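Local coordinates for protein yersinopine synthase (Yersinia pestis, PDB 6C4M) that catalyses the NADPH-dependent reductive condensation of pyruvate with a histidine-derived amino acid intermediate, the last step in making the metallophore yersinopine, at residues L108-P113 / Y118-Q123; V112-Y117 / M142-M147; I255-H260 / V407-T412; L414-A419 / A464-Q469. All blocks are in the same frame, centred on the assembly; numbering follows the deposited sequence.

Contact 1: L108-P113 / Y118-Q123; sequences LILAVP and YAVLQQ. With NAP (NADP nicotinamide-adenine-dinucleotide phosphate), chain B.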
# COMPACT_ATOMS: atom_id res chain seq x y z
N LEU A 108 -8.32 14.54 41.33
CA LEU A 108 -9.11 13.62 40.54
C LEU A 108 -8.47 13.45 39.16
O LEU A 108 -8.04 14.43 38.53
CB LEU A 108 -10.55 14.11 40.34
CG LEU A 108 -11.34 14.46 41.59
CD1 LEU A 108 -12.76 14.83 41.15
CD2 LEU A 108 -11.33 13.30 42.57
N ILE A 109 -8.38 12.20 38.72
CA ILE A 109 -7.89 11.91 37.37
C ILE A 109 -9.04 11.25 36.60
O ILE A 109 -9.56 10.20 37.03
CB ILE A 109 -6.63 11.03 37.38
CG1 ILE A 109 -5.53 11.69 38.24
CG2 ILE A 109 -6.16 10.81 35.92
CD1 ILE A 109 -4.24 10.92 38.39
N LEU A 110 -9.45 11.87 35.49
CA LEU A 110 -10.52 11.30 34.66
C LEU A 110 -9.87 10.34 33.69
O LEU A 110 -9.20 10.75 32.74
CB LEU A 110 -11.31 12.39 33.93
CG LEU A 110 -12.37 13.02 34.83
CD1 LEU A 110 -12.99 14.24 34.19
CD2 LEU A 110 -13.45 12.03 35.09
N ALA A 111 -10.03 9.06 33.98
CA ALA A 111 -9.57 7.97 33.13
C ALA A 111 -10.72 7.30 32.39
O ALA A 111 -10.54 6.18 31.91
CB ALA A 111 -8.83 6.92 33.95
N VAL A 112 -11.88 7.94 32.31
CA VAL A 112 -12.97 7.49 31.45
C VAL A 112 -12.74 8.15 30.09
O VAL A 112 -11.94 9.10 30.01
CB VAL A 112 -14.35 7.86 32.00
CG1 VAL A 112 -14.68 7.13 33.32
CG2 VAL A 112 -14.48 9.38 32.12
N PRO A 113 -13.40 7.72 29.00
CA PRO A 113 -13.17 8.39 27.71
C PRO A 113 -13.68 9.81 27.75
O PRO A 113 -14.63 10.15 28.47
CB PRO A 113 -13.95 7.52 26.71
CG PRO A 113 -14.19 6.23 27.41
CD PRO A 113 -14.31 6.57 28.86
N TYR A 118 -18.37 14.86 30.77
CA TYR A 118 -19.50 15.67 31.20
C TYR A 118 -20.40 14.88 32.13
O TYR A 118 -20.73 15.34 33.24
CB TYR A 118 -20.30 16.17 30.00
CG TYR A 118 -21.58 16.91 30.34
CD1 TYR A 118 -21.53 18.20 30.86
CD2 TYR A 118 -22.83 16.32 30.14
CE1 TYR A 118 -22.70 18.89 31.17
CE2 TYR A 118 -24.01 17.01 30.45
CZ TYR A 118 -23.93 18.29 30.97
OH TYR A 118 -25.06 19.00 31.28
N ALA A 119 -20.78 13.68 31.69
CA ALA A 119 -21.71 12.85 32.46
C ALA A 119 -21.11 12.52 33.82
O ALA A 119 -21.83 12.49 34.83
CB ALA A 119 -22.04 11.58 31.65
N VAL A 120 -19.80 12.32 33.88
CA VAL A 120 -19.12 12.02 35.13
C VAL A 120 -19.07 13.25 36.02
O VAL A 120 -19.52 13.24 37.17
CB VAL A 120 -17.70 11.47 34.86
CG1 VAL A 120 -16.87 11.40 36.18
CG2 VAL A 120 -17.77 10.09 34.23
N LEU A 121 -18.57 14.36 35.48
CA LEU A 121 -18.38 15.55 36.31
C LEU A 121 -19.69 16.05 36.90
O LEU A 121 -19.70 16.57 38.03
CB LEU A 121 -17.67 16.64 35.50
CG LEU A 121 -16.20 16.29 35.20
CD1 LEU A 121 -15.66 17.27 34.18
CD2 LEU A 121 -15.31 16.27 36.41
N GLN A 122 -20.81 15.89 36.18
CA GLN A 122 -22.12 16.33 36.68
C GLN A 122 -22.58 15.52 37.88
O GLN A 122 -23.46 15.98 38.63
CB GLN A 122 -23.18 16.22 35.59
CG GLN A 122 -23.16 17.33 34.52
CD GLN A 122 -23.40 18.75 35.08
OE1 GLN A 122 -22.58 19.29 35.80
NE2 GLN A 122 -24.53 19.34 34.73
N GLN A 123 -22.05 14.32 38.06
CA GLN A 123 -22.43 13.48 39.19
C GLN A 123 -21.52 13.66 40.41
O GLN A 123 -21.78 13.04 41.44
CB GLN A 123 -22.43 12.02 38.77
CG GLN A 123 -23.58 11.62 37.81
CD GLN A 123 -23.43 10.20 37.29
OE1 GLN A 123 -23.67 9.23 38.01
NE2 GLN A 123 -22.98 10.07 36.04
PA NAP B . -11.67 2.31 28.66
O1A NAP B . -11.47 3.56 27.91
O2A NAP B . -12.18 1.16 27.74
O5B NAP B . -12.76 2.61 29.86
C5B NAP B . -12.23 3.36 30.97
C4B NAP B . -13.35 3.50 32.01
O4B NAP B . -14.52 4.24 31.30
C3B NAP B . -13.80 2.36 32.39
O3B NAP B . -14.18 2.39 33.81
C2B NAP B . -15.17 2.11 31.51
O2B NAP B . -16.09 1.23 32.24
C1B NAP B . -15.71 3.27 31.37
N9A NAP B . -16.27 3.31 30.02
C8A NAP B . -15.84 2.98 28.79
N7A NAP B . -16.88 3.24 27.97
C5A NAP B . -17.91 3.73 28.72
C6A NAP B . -19.15 4.13 28.30
N6A NAP B . -19.84 4.20 27.01
N1A NAP B . -20.04 4.59 29.20
C2A NAP B . -19.70 4.66 30.53
N3A NAP B . -18.47 4.25 30.95
C4A NAP B . -17.56 3.78 30.02
O3 NAP B . -10.22 1.87 29.31
PN NAP B . -8.74 2.49 29.09
O1N NAP B . -8.09 2.35 30.40
O2N NAP B . -8.09 1.61 27.99
O5D NAP B . -8.68 4.06 28.54
C5D NAP B . -8.51 5.17 29.45
C4D NAP B . -8.48 6.45 28.59
O4D NAP B . -7.23 6.40 27.61
C3D NAP B . -9.53 6.59 27.80
O3D NAP B . -9.68 8.08 27.59
C2D NAP B . -9.14 6.01 26.44
O2D NAP B . -9.78 6.71 25.48
C1D NAP B . -7.64 6.35 26.37
N1N NAP B . -6.81 5.37 25.64
C2N NAP B . -6.27 4.29 26.24
C3N NAP B . -5.45 3.42 25.48
C7N NAP B . -4.83 2.16 26.13
O7N NAP B . -3.83 1.70 25.72
N7N NAP B . -5.52 1.59 27.25
C4N NAP B . -5.22 3.66 24.16
C5N NAP B . -5.76 4.73 23.57
C6N NAP B . -6.56 5.61 24.31
P2B NAP B . -15.92 -0.46 32.12
O1X NAP B . -16.59 -0.88 30.83
O2X NAP B . -14.48 -0.83 32.07
O3X NAP B . -16.65 -1.10 33.27
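Leu110, at the end of strand 107-110, lays its two methyl groups against two successive residues of helix 117-121, and apolar contacts make up the interface between the two segments. CD2 of Leu110 meets CG1 of Val120 at 3.6 Å, the two side chains running past each other in opposite directions. The other methyl, CD1, rests against the isobutyl end of Leu121, closest to its CD2 at 3.8 Å. Although the CB of Leu121 does not point at the strand, its CG stands anti to the carbonyl carbon (chi1 -70°), and from there the branch swings its methyls in toward Leu110. Farther along, Val112 sends CG2 across to CG2 of Val120, 4.0 Å away. The forked side chains of Leu110, Val112 and Val120 suit this place because each can face two neighbours at once. Leu28 of the adjoining strand 25-28 touches both Leu110 and Val120, and Leu121 also packs on Val148 and Leu151 of helix 144-154.

Contacts of a second kind turn to the cofactor. The other methyl of Val112, CG1, lies 3.5 Å from the ribose oxygen O4B of NADP, and CD of Pro113 approaches the same O4B to 3.4 Å. The carbonyl oxygen of Ala111 sits 3.3 Å from the cofactor carbon C5D. A weak hydrogen bond joins O3D of NADP to Val112 O at 3.5 Å.

With hydrocarbon alone between strand and helix, this strand-helix pair of a Rossmann-type beta-alpha-beta unit is held by burial and shape, while backbone carbonyls and small apolar groups at the strand's end border the dinucleotide.

Contact 2: V112-Y117 / M142-M147; sequences VPADHY and MGSGLM. With NAP (NADP nicotinamide-adenine-dinucleotide phosphate), chain B.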
# COMPACT_ATOMS: atom_id res chain seq x y z
N VAL A 112 -11.88 7.94 32.31
CA VAL A 112 -12.97 7.49 31.45
C VAL A 112 -12.74 8.15 30.09
O VAL A 112 -11.94 9.10 30.01
CB VAL A 112 -14.35 7.86 32.00
CG1 VAL A 112 -14.68 7.13 33.32
CG2 VAL A 112 -14.48 9.38 32.12
N PRO A 113 -13.40 7.72 29.00
CA PRO A 113 -13.17 8.39 27.71
C PRO A 113 -13.68 9.81 27.75
O PRO A 113 -14.63 10.15 28.47
CB PRO A 113 -13.95 7.52 26.71
CG PRO A 113 -14.19 6.23 27.41
CD PRO A 113 -14.31 6.57 28.86
N ALA A 114 -13.08 10.66 26.92
CA ALA A 114 -13.41 12.09 26.99
C ALA A 114 -14.88 12.37 26.72
O ALA A 114 -15.40 13.37 27.20
CB ALA A 114 -12.55 12.90 26.01
N ASP A 115 -15.56 11.54 25.91
CA ASP A 115 -16.96 11.88 25.64
C ASP A 115 -17.87 11.58 26.83
O ASP A 115 -19.10 11.76 26.74
CB ASP A 115 -17.45 11.13 24.37
CG ASP A 115 -17.43 9.62 24.53
OD1 ASP A 115 -16.49 9.10 25.17
OD2 ASP A 115 -18.35 8.95 24.00
N HIS A 116 -17.29 11.12 27.94
CA HIS A 116 -18.01 10.85 29.18
C HIS A 116 -17.55 11.74 30.34
O HIS A 116 -18.03 11.57 31.46
CB HIS A 116 -17.86 9.37 29.56
CG HIS A 116 -18.68 8.46 28.70
ND1 HIS A 116 -19.96 8.07 29.05
CD2 HIS A 116 -18.42 7.90 27.49
CE1 HIS A 116 -20.45 7.31 28.09
NE2 HIS A 116 -19.53 7.18 27.14
N TYR A 117 -16.68 12.71 30.08
CA TYR A 117 -16.29 13.65 31.13
C TYR A 117 -17.51 14.38 31.66
O TYR A 117 -17.67 14.53 32.87
CB TYR A 117 -15.31 14.69 30.61
CG TYR A 117 -13.91 14.18 30.28
CD1 TYR A 117 -13.49 12.90 30.66
CD2 TYR A 117 -13.01 14.99 29.62
CE1 TYR A 117 -12.23 12.46 30.37
CE2 TYR A 117 -11.76 14.56 29.34
CZ TYR A 117 -11.35 13.29 29.73
OH TYR A 117 -10.07 12.84 29.46
N MET A 142 -10.35 17.88 22.07
CA MET A 142 -10.43 19.32 21.90
C MET A 142 -11.71 19.86 22.52
O MET A 142 -12.81 19.42 22.17
CB MET A 142 -10.38 19.69 20.42
CG MET A 142 -8.96 19.80 19.84
SD MET A 142 -8.89 19.93 18.01
CE MET A 142 -9.12 18.23 17.53
N GLY A 143 -11.56 20.85 23.40
CA GLY A 143 -12.67 21.45 24.11
C GLY A 143 -12.90 20.88 25.49
O GLY A 143 -13.60 21.49 26.30
N SER A 144 -12.28 19.74 25.79
CA SER A 144 -12.50 19.10 27.08
C SER A 144 -12.17 20.05 28.22
O SER A 144 -12.94 20.17 29.18
CB SER A 144 -11.65 17.84 27.17
OG SER A 144 -12.10 16.87 26.25
N GLY A 145 -11.04 20.75 28.12
CA GLY A 145 -10.59 21.56 29.23
C GLY A 145 -11.49 22.75 29.47
O GLY A 145 -11.82 23.07 30.60
N LEU A 146 -11.88 23.44 28.39
CA LEU A 146 -12.82 24.54 28.52
C LEU A 146 -14.11 24.06 29.18
O LEU A 146 -14.68 24.76 30.02
CB LEU A 146 -13.13 25.12 27.15
CG LEU A 146 -12.07 26.01 26.54
CD1 LEU A 146 -12.32 26.20 25.04
CD2 LEU A 146 -12.02 27.34 27.25
N MET A 147 -14.61 22.89 28.77
CA MET A 147 -15.84 22.36 29.33
C MET A 147 -15.69 22.11 30.83
O MET A 147 -16.53 22.51 31.64
CB MET A 147 -16.21 21.07 28.62
CG MET A 147 -17.68 20.70 28.66
SD MET A 147 -17.88 18.90 28.69
CE MET A 147 -17.42 18.83 30.47
PA NAP B . -11.67 2.31 28.66
O1A NAP B . -11.47 3.56 27.91
O2A NAP B . -12.18 1.16 27.74
O5B NAP B . -12.76 2.61 29.86
C5B NAP B . -12.23 3.36 30.97
C4B NAP B . -13.35 3.50 32.01
O4B NAP B . -14.52 4.24 31.30
C3B NAP B . -13.80 2.36 32.39
O3B NAP B . -14.18 2.39 33.81
C2B NAP B . -15.17 2.11 31.51
O2B NAP B . -16.09 1.23 32.24
C1B NAP B . -15.71 3.27 31.37
N9A NAP B . -16.27 3.31 30.02
C8A NAP B . -15.84 2.98 28.79
N7A NAP B . -16.88 3.24 27.97
C5A NAP B . -17.91 3.73 28.72
C6A NAP B . -19.15 4.13 28.30
N6A NAP B . -19.84 4.20 27.01
N1A NAP B . -20.04 4.59 29.20
C2A NAP B . -19.70 4.66 30.53
N3A NAP B . -18.47 4.25 30.95
C4A NAP B . -17.56 3.78 30.02
O3 NAP B . -10.22 1.87 29.31
PN NAP B . -8.74 2.49 29.09
O1N NAP B . -8.09 2.35 30.40
O2N NAP B . -8.09 1.61 27.99
O5D NAP B . -8.68 4.06 28.54
C5D NAP B . -8.51 5.17 29.45
C4D NAP B . -8.48 6.45 28.59
O4D NAP B . -7.23 6.40 27.61
C3D NAP B . -9.53 6.59 27.80
O3D NAP B . -9.68 8.08 27.59
C2D NAP B . -9.14 6.01 26.44
O2D NAP B . -9.78 6.71 25.48
C1D NAP B . -7.64 6.35 26.37
N1N NAP B . -6.81 5.37 25.64
C2N NAP B . -6.27 4.29 26.24
C3N NAP B . -5.45 3.42 25.48
C7N NAP B . -4.83 2.16 26.13
O7N NAP B . -3.83 1.70 25.72
N7N NAP B . -5.52 1.59 27.25
C4N NAP B . -5.22 3.66 24.16
C5N NAP B . -5.76 4.73 23.57
C6N NAP B . -6.56 5.61 24.31
P2B NAP B . -15.92 -0.46 32.12
O1X NAP B . -16.59 -0.88 30.83
O2X NAP B . -14.48 -0.83 32.07
O3X NAP B . -16.65 -1.10 33.27
O HOH W 1 -14.72 15.87 26.83
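Ala114 and Ser144 mark the closest approach of the two backbones, with their CA atoms 7.1 Å apart. Residues 114-116 form a 3-10 turn in which His116 N bonds to Pro113 O, and His116 then takes the N-cap position of helix 117-121. On the other side Gly143 is the N-cap of helix 144-154. Its phi of 97° would press a side chain against the preceding carbonyl oxygen, a backbone shape that glycine tolerates well.

Two helix starts therefore meet here, one following each of the neighbouring parallel strands 107-110 and 134-137. This is the carboxyl edge of a Rossmann-type sheet, where loops and helix ends gather around a dinucleotide.

The direct touches are light. CB of Ala114 lies 4.0 Å from OG of Ser144, and that hydroxyl approaches CE2 of Tyr117 obliquely at 3.9 Å. CB of Ser144 stands at the edge of the Tyr117 ring, in its plane, while CA of Ala114 covers the centre of one ring face from 3.5 Å above. With CG beside the backbone N (chi1 -71°), the tyrosine folds back over its own turn. A water adds a polar link, donating to Ala114 O at 2.6 Å and to Ser144 OG at 2.9 Å. The serine suits the spot because its small hydroxyl is also hydrogen-bonded to Ser141 O. Glu251 receives the amides of Gly143 and Gly145 at this helix start. N1A of the NADP adenine lies over one face of the His116 imidazole, the two rings clearly tilted against each other.

Contact 3: I255-H260 / V407-T412; sequences ITNYVH and VHKLRT
Lys409 carries the whole contact from its side of helix 401-419, reaching with its base and with its tip toward two consecutive residues of helix 255-264. The firmer part is at the base, where Asn257 and Lys409 cross at about a right angle; even here the packing is not tight, with ND2 of Asn257 4.2 Å from CB of Lys409. The backbones are nearest next door, between the CA atoms of Asn257 and Leu410, 7.3 Å apart. What makes this part firm is that Asn257 is buried and its amide is held at both ends: ND2 bonds to Ser141 OG, while OD1 accepts from a water at 2.7 Å. Asparagine fits because one flat group both gives and takes.

The looser side lies along the rest of the lysine. Its chain is extended beyond CG, chi2 to chi4 all close to 180°, which carries NZ past the asparagine to within 4.0 Å of OG1 of Thr256, too far for a bond. NZ instead donates to the same water, at 3.1 Å, so the polar link between Asn257 and Lys409 runs through one water.

On the adjacent turn, the His260 ring lies with one face over CB of Thr256, 3.9 Å below it, and its ND1 is hydrogen-bonded to Asp406. His260 is the inferred proton donor or acceptor. A helix presenting this histidine, with a water-bridged lysine close to bound NADP, is consistent with the wall of a dehydrogenase active-site cleft.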
# COMPACT_ATOMS: atom_id res chain seq x y z
N ILE A 255 -4.50 12.36 18.49
CA ILE A 255 -4.43 11.71 17.18
C ILE A 255 -5.80 11.18 16.75
O ILE A 255 -6.17 11.28 15.57
CB ILE A 255 -3.38 10.59 17.21
CG1 ILE A 255 -3.23 9.96 15.80
CG2 ILE A 255 -3.74 9.55 18.26
CD1 ILE A 255 -2.16 8.92 15.72
N THR A 256 -6.58 10.59 17.68
CA THR A 256 -7.79 9.88 17.28
C THR A 256 -8.84 10.82 16.72
O THR A 256 -9.66 10.39 15.92
CB THR A 256 -8.41 9.08 18.42
OG1 THR A 256 -8.79 9.98 19.47
CG2 THR A 256 -7.41 8.03 18.93
N ASN A 257 -8.82 12.09 17.09
CA ASN A 257 -9.78 13.01 16.49
C ASN A 257 -9.53 13.20 15.00
O ASN A 257 -10.47 13.49 14.26
CB ASN A 257 -9.73 14.38 17.17
CG ASN A 257 -10.25 14.34 18.61
OD1 ASN A 257 -9.69 13.64 19.46
ND2 ASN A 257 -11.33 15.07 18.89
N TYR A 258 -8.27 13.06 14.56
CA TYR A 258 -7.91 13.22 13.16
C TYR A 258 -8.11 11.93 12.36
O TYR A 258 -8.58 11.98 11.22
CB TYR A 258 -6.44 13.66 13.04
CG TYR A 258 -6.18 15.02 13.60
CD1 TYR A 258 -6.37 16.16 12.83
CD2 TYR A 258 -5.76 15.18 14.92
CE1 TYR A 258 -6.12 17.43 13.37
CE2 TYR A 258 -5.52 16.44 15.46
CZ TYR A 258 -5.72 17.56 14.68
OH TYR A 258 -5.49 18.84 15.18
N VAL A 259 -7.76 10.79 12.94
CA VAL A 259 -7.59 9.55 12.19
C VAL A 259 -8.83 8.67 12.23
O VAL A 259 -9.19 8.04 11.23
CB VAL A 259 -6.37 8.79 12.74
CG1 VAL A 259 -6.23 7.41 12.13
CG2 VAL A 259 -5.14 9.60 12.48
N HIS A 260 -9.47 8.55 13.38
CA HIS A 260 -10.61 7.64 13.49
C HIS A 260 -11.78 8.01 12.60
O HIS A 260 -12.34 7.10 11.97
CB HIS A 260 -11.05 7.53 14.96
CG HIS A 260 -10.22 6.57 15.74
ND1 HIS A 260 -10.54 6.16 17.02
CD2 HIS A 260 -9.04 5.98 15.44
CE1 HIS A 260 -9.60 5.34 17.46
NE2 HIS A 260 -8.68 5.22 16.52
N VAL A 407 -17.80 9.66 17.20
CA VAL A 407 -18.96 10.41 16.77
C VAL A 407 -19.31 11.48 17.79
O VAL A 407 -19.53 12.64 17.44
CB VAL A 407 -20.12 9.44 16.50
CG1 VAL A 407 -21.39 10.18 16.28
CG2 VAL A 407 -19.75 8.60 15.23
N HIS A 408 -19.34 11.11 19.08
CA HIS A 408 -19.61 12.10 20.12
C HIS A 408 -18.59 13.24 20.08
O HIS A 408 -18.96 14.42 20.07
CB HIS A 408 -19.60 11.42 21.48
CG HIS A 408 -20.75 10.50 21.72
ND1 HIS A 408 -20.69 9.50 22.66
CD2 HIS A 408 -21.98 10.41 21.16
CE1 HIS A 408 -21.83 8.83 22.68
NE2 HIS A 408 -22.62 9.36 21.76
N LYS A 409 -17.31 12.90 20.01
CA LYS A 409 -16.30 13.96 20.06
C LYS A 409 -16.42 14.90 18.88
O LYS A 409 -16.29 16.13 19.03
CB LYS A 409 -14.91 13.36 20.12
CG LYS A 409 -14.56 12.70 21.46
CD LYS A 409 -13.25 11.91 21.28
CE LYS A 409 -12.96 10.99 22.43
NZ LYS A 409 -11.67 10.26 22.22
N LEU A 410 -16.69 14.35 17.69
CA LEU A 410 -16.75 15.18 16.51
C LEU A 410 -18.06 15.95 16.45
O LEU A 410 -18.07 17.11 16.04
CB LEU A 410 -16.54 14.31 15.25
CG LEU A 410 -16.64 15.01 13.91
CD1 LEU A 410 -15.59 16.10 13.86
CD2 LEU A 410 -16.42 13.99 12.80
N ARG A 411 -19.17 15.33 16.87
CA ARG A 411 -20.43 16.07 16.88
C ARG A 411 -20.35 17.28 17.80
O ARG A 411 -20.83 18.37 17.45
CB ARG A 411 -21.59 15.18 17.31
CG ARG A 411 -22.94 15.94 17.41
CD ARG A 411 -24.11 15.00 17.61
NE ARG A 411 -24.10 13.95 16.58
CZ ARG A 411 -25.07 13.08 16.38
NH1 ARG A 411 -26.17 13.15 17.13
NH2 ARG A 411 -24.95 12.17 15.41
N THR A 412 -19.77 17.11 18.99
CA THR A 412 -19.63 18.26 19.89
C THR A 412 -18.90 19.40 19.19
O THR A 412 -19.35 20.55 19.22
CB THR A 412 -18.90 17.84 21.18
OG1 THR A 412 -19.72 16.93 21.94
CG2 THR A 412 -18.62 19.08 22.06
O HOH W 2 -9.56 12.49 21.92

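Contact 4: L414-A419 / A464-Q469; sequences LLLAGA and AIIEQQ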
# COMPACT_ATOMS: atom_id res chain seq x y z
N LEU A 414 -18.51 19.88 15.89
CA LEU A 414 -19.31 20.39 14.78
C LEU A 414 -20.37 21.35 15.27
O LEU A 414 -20.63 22.38 14.62
CB LEU A 414 -19.97 19.24 14.01
CG LEU A 414 -20.66 19.63 12.70
CD1 LEU A 414 -19.66 20.13 11.68
CD2 LEU A 414 -21.39 18.44 12.11
N LEU A 415 -21.02 21.03 16.39
CA LEU A 415 -22.01 21.95 16.95
C LEU A 415 -21.35 23.24 17.41
O LEU A 415 -21.88 24.33 17.17
CB LEU A 415 -22.77 21.30 18.10
CG LEU A 415 -23.66 20.15 17.62
CD1 LEU A 415 -24.19 19.32 18.78
CD2 LEU A 415 -24.81 20.72 16.82
N LEU A 416 -20.16 23.14 18.02
CA LEU A 416 -19.42 24.33 18.41
C LEU A 416 -19.09 25.19 17.21
O LEU A 416 -19.23 26.41 17.24
CB LEU A 416 -18.14 23.93 19.14
CG LEU A 416 -17.22 25.09 19.57
CD1 LEU A 416 -17.96 26.02 20.56
CD2 LEU A 416 -15.92 24.55 20.17
N ALA A 417 -18.62 24.55 16.12
CA ALA A 417 -18.24 25.31 14.94
C ALA A 417 -19.43 26.06 14.38
O ALA A 417 -19.34 27.24 14.04
CB ALA A 417 -17.64 24.37 13.88
N GLY A 418 -20.58 25.40 14.29
CA GLY A 418 -21.77 26.08 13.81
C GLY A 418 -22.13 27.28 14.68
O GLY A 418 -22.51 28.34 14.16
N ALA A 419 -21.99 27.15 16.00
CA ALA A 419 -22.26 28.30 16.86
C ALA A 419 -21.29 29.45 16.59
O ALA A 419 -21.64 30.61 16.79
CB ALA A 419 -22.18 27.89 18.33
N ALA A 464 -22.45 23.93 23.93
CA ALA A 464 -22.88 25.19 24.54
C ALA A 464 -21.98 25.57 25.70
O ALA A 464 -21.58 26.74 25.84
CB ALA A 464 -24.34 25.07 24.99
N ILE A 465 -21.65 24.61 26.56
CA ILE A 465 -20.80 24.92 27.70
C ILE A 465 -19.43 25.38 27.22
O ILE A 465 -18.89 26.39 27.68
CB ILE A 465 -20.71 23.69 28.63
CG1 ILE A 465 -22.06 23.46 29.31
CG2 ILE A 465 -19.63 23.87 29.66
CD1 ILE A 465 -22.17 22.08 29.92
N ILE A 466 -18.85 24.65 26.28
CA ILE A 466 -17.53 25.02 25.77
C ILE A 466 -17.57 26.42 25.17
O ILE A 466 -16.69 27.25 25.41
CB ILE A 466 -17.04 23.96 24.75
CG1 ILE A 466 -16.75 22.64 25.46
CG2 ILE A 466 -15.79 24.37 24.05
CD1 ILE A 466 -16.74 21.42 24.50
N GLU A 467 -18.62 26.72 24.37
CA GLU A 467 -18.73 28.04 23.77
C GLU A 467 -18.81 29.12 24.84
O GLU A 467 -18.18 30.18 24.71
CB GLU A 467 -19.98 28.12 22.87
CG GLU A 467 -20.18 29.54 22.30
CD GLU A 467 -21.49 29.71 21.55
OE1 GLU A 467 -22.31 28.77 21.56
OE2 GLU A 467 -21.69 30.79 20.96
N GLN A 468 -19.61 28.88 25.88
CA GLN A 468 -19.77 29.84 26.97
C GLN A 468 -18.43 30.11 27.65
O GLN A 468 -18.05 31.26 27.87
CB GLN A 468 -20.81 29.33 27.98
CG GLN A 468 -21.22 30.34 29.06
CD GLN A 468 -21.82 29.67 30.32
OE1 GLN A 468 -22.22 28.51 30.30
NE2 GLN A 468 -21.88 30.42 31.41
N GLN A 469 -17.69 29.05 27.96
CA GLN A 469 -16.41 29.24 28.63
C GLN A 469 -15.44 30.02 27.76
O GLN A 469 -14.77 30.93 28.24
CB GLN A 469 -15.82 27.90 29.03
CG GLN A 469 -14.53 28.02 29.83
CD GLN A 469 -14.76 28.73 31.15
OE1 GLN A 469 -15.85 28.63 31.75
NE2 GLN A 469 -13.75 29.48 31.60
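Two helices from the C-terminal part of the chain, 401-419 and 459-471, come together here near the end of the first of them. Their short segments approach to 9.5 Å between axes and cross at -47°, running in broadly the same direction. The backbones are closest between the CA atoms of Leu416 and Glu467, 6.6 Å apart.

Leu416 is the central side chain, and its methyls divide the opposite helix between them. CD2 meets CG2 of Ile466 at 3.9 Å, the two side chains crossing at about a right angle. CD1 sits against the aliphatic root of Glu467, 3.7 Å from its CB. The CB of Leu416 does not aim at the other helix; its CG lies anti to the backbone N (chi1 178°), and this carries the branched end into the interface. Leucine and isoleucine suit the buried half, and Ile466 also reaches Met147 of helix 144-154 behind it.

Toward the more exposed side the character changes. Glu467 extends fully from CA, with chi1 at 176°, so that its carboxylate passes beside Ala419, with OE1 3.4 Å from Ala419 CB. The small methyl of Ala419 lets the carboxylate come close beside it. This is a van der Waals touch, and the charge is met elsewhere: OE2 forms a salt bridge with Arg471, one turn on in the same helix. The glutamate thus packs with its CB on Leu416 and its carboxylate beside Ala419.

Hydrocarbon inside, charge at the margin and a crossing near the -50° of ridges-into-grooves packing characterise this meeting of two helices at the C-terminal end of the chain.

Contacts 1 and 2 start from the same stretch after strand 107-110, share Val112 and Pro113, and lie 8 Å apart between centres; both touch NADP. Contacts 3 and 4 follow later in the chain, both on helix 401-419, with centres 15 Å apart. Contact 2 connects these pairs: Asp115 OD2 probably bonds to His408 ND1 of contact 3 at 2.7 Å, and Met147 packs on Ile465 and Ile466 of contact 4. Helix 459-471 also reaches back to contact 1 through Ile465 on Tyr118. The C-terminal helices thus pack against the loop and helices of the nucleotide-binding region, and helix 401-419 also meets the helix that bears His260.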